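Local coordinates for glycosylation Associate Protein 2 (Streptococcus agalactiae serotype V, PDB 6OYC) that probably acts in the accessory Sec system, as one part of a three-protein complex linked to glycosylation and secretion of a serine-rich surface adhesin, at residues Q136-V149 with Y152-F164. Residues are numbered along the deposited sequence; the frame is centred on the assembly and turned at random.
Sequences QVSQIQIRNDFEGV and YQGNNYLELEGQF
I142 and L158 meet tip to tip, CD1 of the isoleucine 4.0 Å from CD2 of the leucine, at the middle of an apolar row between the edge strand 140-142 and the strand at 157-161. The same I142 methyl rests on L160 CD2 and on the hydroxyl end of Y152, while I140 reaches L158 CD2 through CG2. At one end V137 lays CG2 over the backbone around N156, and its CB lies opposite L158 CB; at the other, F146 CE2 touches L160 CD2. F146 has CG anti to the backbone N (chi1 180°), which carries the ring to F164; the planes are 20° apart and the centroids 5.5 Å, a largely offset pair with little overlap in which F146 CE1 and F164 CE1 come within 3.7 Å. The two short strand axes run nearly parallel; at 10.8 Å they are too far apart to pair and lie in different antiparallel sheets, 140-142 pairing with 168-180 and 157-165 with 149-153 and 251-262, and the side chains fill the layer between these sheets as in a beta sandwich. V149 and E161 are an antiparallel hydrogen-bonded pair of the beta hairpin 149-153/157-165, with V149 N to E161 O 3.0 Å and E161 N to V149 O 3.1 Å. N156 ND2 donates to Q136 OE1 at 2.7 Å, from above the carbonyl plane with a bent N-H...O angle of 139°; Q136 NE2 bonds L331 O. A water gives Q136 OE1 a second donor, also donating to N156 O and accepting from V137 N. Another lies 2.7 Å from Y152 OH beside V137 O and I140 O; a third accepts from R143 NH2 beside F164 O. R143, salt-bridged to D145 and E147 through NH1, gives its NE to F170 O.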
# COMPACT_ATOMS: atom_id res chain seq x y z
N GLN B 136 14.07 -1.98 11.81
CA GLN B 136 15.25 -1.52 11.09
C GLN B 136 16.50 -2.27 11.55
O GLN B 136 16.57 -2.78 12.68
CB GLN B 136 15.43 -0.01 11.28
CG GLN B 136 14.25 0.85 10.80
CD GLN B 136 14.15 0.91 9.27
OE1 GLN B 136 15.03 0.43 8.55
NE2 GLN B 136 13.08 1.50 8.78
N VAL B 137 17.52 -2.29 10.68
CA VAL B 137 18.72 -3.09 10.94
C VAL B 137 19.45 -2.61 12.18
O VAL B 137 20.32 -3.33 12.70
CB VAL B 137 19.69 -3.11 9.72
CG1 VAL B 137 19.08 -3.88 8.55
CG2 VAL B 137 20.12 -1.71 9.30
N SER B 138 19.13 -1.42 12.68
CA SER B 138 19.75 -0.98 13.93
C SER B 138 19.32 -1.84 15.10
O SER B 138 20.09 -2.01 16.05
CB SER B 138 19.42 0.48 14.20
OG SER B 138 18.02 0.65 14.30
N GLN B 139 18.09 -2.38 15.06
CA GLN B 139 17.60 -3.36 16.02
C GLN B 139 18.42 -4.64 16.07
O GLN B 139 18.21 -5.46 16.98
CB GLN B 139 16.20 -3.81 15.66
CG GLN B 139 15.11 -2.93 15.99
CD GLN B 139 13.92 -3.74 16.36
OE1 GLN B 139 14.04 -4.96 16.71
NE2 GLN B 139 12.77 -3.10 16.32
N ILE B 140 19.21 -4.91 15.04
CA ILE B 140 19.85 -6.21 14.91
C ILE B 140 21.01 -6.32 15.88
O ILE B 140 21.80 -5.37 16.05
CB ILE B 140 20.28 -6.44 13.45
CG1 ILE B 140 19.05 -6.53 12.55
CG2 ILE B 140 21.14 -7.70 13.32
CD1 ILE B 140 19.36 -6.84 11.09
N GLN B 141 21.10 -7.45 16.57
CA GLN B 141 22.23 -7.77 17.43
C GLN B 141 22.95 -8.98 16.81
O GLN B 141 22.45 -10.11 16.88
CB GLN B 141 21.77 -8.05 18.86
CG GLN B 141 21.19 -6.83 19.56
CD GLN B 141 20.43 -7.16 20.83
OE1 GLN B 141 19.57 -8.06 20.87
NE2 GLN B 141 20.74 -6.44 21.89
N ILE B 142 24.09 -8.73 16.18
CA ILE B 142 24.88 -9.80 15.59
C ILE B 142 25.55 -10.58 16.70
O ILE B 142 25.86 -10.04 17.77
CB ILE B 142 25.91 -9.22 14.60
CG1 ILE B 142 25.21 -8.43 13.50
CG2 ILE B 142 26.76 -10.33 13.92
CD1 ILE B 142 26.05 -7.28 13.01
N ARG B 143 25.75 -11.88 16.49
CA ARG B 143 26.47 -12.64 17.50
C ARG B 143 27.86 -12.05 17.67
O ARG B 143 28.52 -11.69 16.69
CB ARG B 143 26.53 -14.12 17.13
CG ARG B 143 27.55 -14.52 16.09
CD ARG B 143 27.67 -16.02 16.14
NE ARG B 143 27.82 -16.59 14.82
CZ ARG B 143 28.99 -16.77 14.23
NH1 ARG B 143 30.10 -16.41 14.85
NH2 ARG B 143 29.05 -17.31 13.02
N ASN B 144 28.28 -11.89 18.93
CA ASN B 144 29.42 -11.04 19.25
C ASN B 144 30.75 -11.62 18.79
O ASN B 144 31.72 -10.87 18.67
CB ASN B 144 29.46 -10.77 20.75
CG ASN B 144 28.31 -9.88 21.17
OD1 ASN B 144 27.14 -10.23 21.01
ND2 ASN B 144 28.63 -8.70 21.68
N ASP B 145 30.82 -12.92 18.50
CA ASP B 145 32.05 -13.54 18.04
C ASP B 145 32.09 -13.72 16.53
O ASP B 145 32.88 -14.52 16.03
CB ASP B 145 32.28 -14.88 18.75
CG ASP B 145 31.23 -15.92 18.42
OD1 ASP B 145 30.11 -15.53 18.02
OD2 ASP B 145 31.52 -17.13 18.57
N PHE B 146 31.25 -12.98 15.79
CA PHE B 146 31.27 -13.09 14.33
C PHE B 146 32.61 -12.61 13.77
O PHE B 146 33.06 -11.51 14.07
CB PHE B 146 30.14 -12.29 13.70
CG PHE B 146 30.12 -12.37 12.20
CD1 PHE B 146 30.09 -13.60 11.56
CD2 PHE B 146 30.18 -11.23 11.42
CE1 PHE B 146 30.08 -13.69 10.18
CE2 PHE B 146 30.17 -11.30 10.03
CZ PHE B 146 30.13 -12.54 9.41
N GLU B 147 33.21 -13.44 12.92
CA GLU B 147 34.57 -13.24 12.42
C GLU B 147 34.63 -12.39 11.15
O GLU B 147 35.69 -11.83 10.84
CB GLU B 147 35.23 -14.61 12.14
CG GLU B 147 35.04 -15.70 13.22
CD GLU B 147 33.60 -16.29 13.29
OE1 GLU B 147 32.81 -16.02 12.35
OE2 GLU B 147 33.26 -16.99 14.29
N GLY B 148 33.54 -12.29 10.40
CA GLY B 148 33.58 -11.64 9.11
C GLY B 148 33.55 -10.13 9.19
O GLY B 148 33.81 -9.52 10.22
N VAL B 149 33.22 -9.54 8.06
CA VAL B 149 33.12 -8.09 7.92
C VAL B 149 31.66 -7.66 8.08
O VAL B 149 30.73 -8.34 7.63
CB VAL B 149 33.71 -7.62 6.57
CG1 VAL B 149 35.04 -8.30 6.31
CG2 VAL B 149 32.77 -7.89 5.45
N TYR B 152 27.44 -1.20 7.65
CA TYR B 152 26.13 -0.58 7.54
C TYR B 152 26.18 0.39 6.37
O TYR B 152 27.02 1.30 6.37
CB TYR B 152 25.73 0.12 8.83
CG TYR B 152 25.42 -0.89 9.90
CD1 TYR B 152 26.44 -1.47 10.65
CD2 TYR B 152 24.11 -1.29 10.14
CE1 TYR B 152 26.18 -2.40 11.63
CE2 TYR B 152 23.82 -2.23 11.12
CZ TYR B 152 24.87 -2.79 11.87
OH TYR B 152 24.61 -3.74 12.85
N GLN B 153 25.33 0.15 5.37
CA GLN B 153 25.18 1.06 4.23
C GLN B 153 24.06 2.03 4.60
O GLN B 153 22.89 1.85 4.26
CB GLN B 153 24.86 0.29 2.95
CG GLN B 153 26.00 -0.59 2.45
CD GLN B 153 27.24 0.22 2.09
OE1 GLN B 153 27.15 1.40 1.74
NE2 GLN B 153 28.41 -0.42 2.18
N GLY B 154 24.44 3.06 5.34
CA GLY B 154 23.44 3.96 5.82
C GLY B 154 22.53 3.31 6.85
O GLY B 154 22.84 2.29 7.49
N ASN B 155 21.35 3.90 6.98
CA ASN B 155 20.48 3.55 8.09
C ASN B 155 19.64 2.32 7.84
O ASN B 155 18.99 1.85 8.77
CB ASN B 155 19.57 4.72 8.44
CG ASN B 155 19.40 4.87 9.92
OD1 ASN B 155 20.37 4.80 10.66
ND2 ASN B 155 18.16 5.05 10.36
N ASN B 156 19.63 1.77 6.63
CA ASN B 156 18.63 0.75 6.34
C ASN B 156 19.18 -0.56 5.79
O ASN B 156 18.38 -1.47 5.52
CB ASN B 156 17.59 1.32 5.37
CG ASN B 156 16.90 2.57 5.94
OD1 ASN B 156 17.27 3.71 5.61
ND2 ASN B 156 15.90 2.35 6.81
N TYR B 157 20.49 -0.71 5.63
CA TYR B 157 21.05 -1.95 5.12
C TYR B 157 22.27 -2.37 5.93
O TYR B 157 23.14 -1.55 6.25
CB TYR B 157 21.39 -1.81 3.64
CG TYR B 157 20.12 -1.62 2.85
CD1 TYR B 157 19.61 -0.34 2.62
CD2 TYR B 157 19.40 -2.72 2.39
CE1 TYR B 157 18.42 -0.18 1.91
CE2 TYR B 157 18.21 -2.56 1.69
CZ TYR B 157 17.73 -1.29 1.46
OH TYR B 157 16.54 -1.12 0.76
N LEU B 158 22.31 -3.66 6.26
CA LEU B 158 23.41 -4.29 6.96
C LEU B 158 23.99 -5.37 6.06
O LEU B 158 23.25 -6.18 5.48
CB LEU B 158 22.98 -4.89 8.30
CG LEU B 158 23.94 -5.88 8.95
CD1 LEU B 158 25.31 -5.27 9.19
CD2 LEU B 158 23.34 -6.41 10.27
N GLU B 159 25.31 -5.38 5.95
CA GLU B 159 26.04 -6.24 5.03
C GLU B 159 26.99 -7.10 5.86
O GLU B 159 27.84 -6.56 6.58
CB GLU B 159 26.79 -5.39 4.01
CG GLU B 159 27.22 -6.10 2.76
CD GLU B 159 27.88 -5.16 1.78
OE1 GLU B 159 28.01 -3.95 2.12
OE2 GLU B 159 28.28 -5.62 0.69
N LEU B 160 26.85 -8.42 5.74
CA LEU B 160 27.70 -9.38 6.42
C LEU B 160 28.39 -10.24 5.38
O LEU B 160 27.74 -10.74 4.47
CB LEU B 160 26.89 -10.25 7.37
CG LEU B 160 26.10 -9.41 8.37
CD1 LEU B 160 24.80 -10.07 8.78
CD2 LEU B 160 26.99 -9.14 9.57
N GLU B 161 29.70 -10.41 5.54
CA GLU B 161 30.47 -11.22 4.60
C GLU B 161 31.46 -12.11 5.34
O GLU B 161 32.19 -11.63 6.22
CB GLU B 161 31.20 -10.32 3.60
CG GLU B 161 32.06 -11.08 2.61
CD GLU B 161 32.61 -10.18 1.52
OE1 GLU B 161 32.52 -8.93 1.66
OE2 GLU B 161 33.13 -10.72 0.52
N GLY B 162 31.49 -13.39 4.97
CA GLY B 162 32.49 -14.31 5.51
C GLY B 162 32.00 -15.75 5.47
O GLY B 162 31.25 -16.14 4.57
N GLN B 163 32.45 -16.52 6.45
CA GLN B 163 32.04 -17.91 6.62
C GLN B 163 31.05 -18.02 7.77
O GLN B 163 31.35 -17.60 8.89
CB GLN B 163 33.24 -18.80 6.87
CG GLN B 163 34.38 -18.53 5.89
CD GLN B 163 34.60 -19.66 4.90
OE1 GLN B 163 33.66 -20.38 4.55
NE2 GLN B 163 35.84 -19.83 4.44
N PHE B 164 29.89 -18.63 7.50
CA PHE B 164 28.80 -18.67 8.45
C PHE B 164 28.60 -20.04 9.09
O PHE B 164 27.87 -20.13 10.08
CB PHE B 164 27.50 -18.20 7.76
CG PHE B 164 27.59 -16.79 7.28
CD1 PHE B 164 27.31 -15.73 8.14
CD2 PHE B 164 28.06 -16.50 6.01
CE1 PHE B 164 27.44 -14.42 7.72
CE2 PHE B 164 28.20 -15.19 5.58
CZ PHE B 164 27.89 -14.14 6.43
O HOH W 1 16.85 -1.43 8.00
O HOH W 2 22.52 -3.19 14.41
O HOH W 3 26.70 -17.77 11.41